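Local coordinates for N-terminal acetyltransferase-like protein (Chaetomium thermophilum, PDB 5NNP), which probably serves as the TPR-repeat auxiliary subunit of an N-terminal acetyltransferase A complex, at residues A207-H210 with L211-C215. Residues are numbered along the deposited sequence; the frame is centred on the assembly and turned at random.
Sequences ALQH and LETDC
His-210 sets one side of its imidazole over Asp-214, one turn on at the last residue of helix 204-214, and Cys-215 just beyond it. Its CB lies beside the amide of Leu-211, the next residue, and from there the ring swings forward, CG lying anti to the backbone N (chi1 173°), toward the helix end. Near one edge CD2 comes within 3.6 Å of Asp-214 OD2, the ring and carboxylate planes 68° apart. Near another, on the same side of the ring plane, CE1 lies 3.5 Å from Cys-215 SG, which approaches obliquely. At the tip a water in the ring plane bridges NE2 (2.7 Å) and Asp-214 OD2, donating to the carboxylate, while ND1 is hydrogen-bonded to Asn-195 of helix 185-200. Helices 185-200 and 204-214 stack as an antiparallel pair within the TPR-like array of the NatA auxiliary-subunit family, and this ring packs in their interface. A leucine in place of His-210 would probably leave the bridging water and Asn-195 without their imidazole partners. Thr-213 N and OG1 grip Gln-209 O from opposite faces of its carbonyl plane, the hydroxyl at 2.9 Å. Glu-212 runs alongside Leu-208, Glu-212 CG 4.1 Å from Leu-208 CD1, and its OE2 salt-bridges Arg-228 of helix 221-234.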
loop_
_atom_site.group_PDB
_atom_site.type_symbol
_atom_site.label_atom_id
_atom_site.label_comp_id
_atom_site.label_asym_id
_atom_site.label_seq_id
_atom_site.Cartn_x
_atom_site.Cartn_y
_atom_site.Cartn_z
ATOM N N ALA A 207 10.608 27.965 5.535
ATOM C CA ALA A 207 9.721 27.266 4.621
ATOM C C ALA A 207 8.417 28.038 4.401
ATOM O O ALA A 207 7.869 28.042 3.289
ATOM C CB ALA A 207 9.434 25.854 5.134
ATOM N N LEU A 208 7.912 28.678 5.451
ATOM C CA LEU A 208 6.697 29.477 5.322
ATOM C C LEU A 208 6.977 30.696 4.445
ATOM O O LEU A 208 6.207 31.047 3.550
ATOM C CB LEU A 208 6.175 29.919 6.691
ATOM C CG LEU A 208 4.860 30.706 6.631
ATOM C CD1 LEU A 208 3.802 29.914 5.877
ATOM C CD2 LEU A 208 4.369 31.066 8.010
ATOM N N GLN A 209 8.102 31.333 4.724
ATOM C CA GLN A 209 8.605 32.430 3.921
ATOM C C GLN A 209 8.726 32.033 2.443
ATOM O O GLN A 209 8.305 32.778 1.553
ATOM C CB GLN A 209 9.950 32.888 4.488
ATOM C CG GLN A 209 10.773 33.789 3.579
ATOM C CD GLN A 209 12.202 33.988 4.093
ATOM O OE1 GLN A 209 12.465 33.895 5.296
ATOM N NE2 GLN A 209 13.130 34.257 3.177
ATOM N N HIS A 210 9.290 30.854 2.185
ATOM C CA HIS A 210 9.486 30.390 0.813
ATOM C C HIS A 210 8.158 30.003 0.183
ATOM O O HIS A 210 7.963 30.155 -1.021
ATOM C CB HIS A 210 10.460 29.209 0.771
ATOM C CG HIS A 210 10.586 28.572 -0.579
ATOM N ND1 HIS A 210 9.940 27.398 -0.916
ATOM C CD2 HIS A 210 11.293 28.938 -1.674
ATOM C CE1 HIS A 210 10.243 27.072 -2.159
ATOM N NE2 HIS A 210 11.064 27.990 -2.641
ATOM N N LEU A 211 7.249 29.501 1.012
ATOM C CA LEU A 211 5.926 29.121 0.547
ATOM C C LEU A 211 5.203 30.322 0.003
ATOM O O LEU A 211 4.772 30.324 -1.144
ATOM C CB LEU A 211 5.097 28.509 1.664
ATOM C CG LEU A 211 3.830 27.835 1.143
ATOM C CD1 LEU A 211 4.191 26.541 0.374
ATOM C CD2 LEU A 211 2.836 27.558 2.276
ATOM N N GLU A 212 5.087 31.344 0.845
ATOM C CA GLU A 212 4.378 32.575 0.510
ATOM C C GLU A 212 5.051 33.384 -0.603
ATOM O O GLU A 212 4.375 34.032 -1.407
ATOM C CB GLU A 212 4.236 33.439 1.762
ATOM C CG GLU A 212 3.507 32.741 2.892
ATOM C CD GLU A 212 2.059 32.429 2.553
ATOM O OE1 GLU A 212 1.544 32.955 1.545
ATOM O OE2 GLU A 212 1.433 31.657 3.300
ATOM N N THR A 213 6.376 33.338 -0.658
ATOM C CA THR A 213 7.094 34.100 -1.660
ATOM C C THR A 213 7.183 33.423 -3.035
ATOM O O THR A 213 6.931 34.059 -4.053
ATOM C CB THR A 213 8.510 34.413 -1.186
ATOM O OG1 THR A 213 8.437 35.185 0.014
ATOM C CG2 THR A 213 9.248 35.221 -2.230
ATOM N N ASP A 214 7.536 32.147 -3.082
ATOM C CA ASP A 214 7.813 31.518 -4.369
ATOM C C ASP A 214 6.740 30.536 -4.792
ATOM O O ASP A 214 6.629 30.210 -5.974
ATOM C CB ASP A 214 9.167 30.796 -4.334
ATOM C CG ASP A 214 10.358 31.757 -4.318
ATOM O OD1 ASP A 214 10.157 32.993 -4.238
ATOM O OD2 ASP A 214 11.508 31.263 -4.368
ATOM N N CYS A 215 5.950 30.063 -3.832
ATOM C CA CYS A 215 5.069 28.922 -4.077
ATOM C C CYS A 215 3.617 29.319 -4.149
ATOM O O CYS A 215 2.736 28.465 -4.318
ATOM C CB CYS A 215 5.233 27.872 -2.978
ATOM S SG CYS A 215 6.853 27.138 -2.891
HETATM O O HOH W 1 12.590 28.714 -4.761
#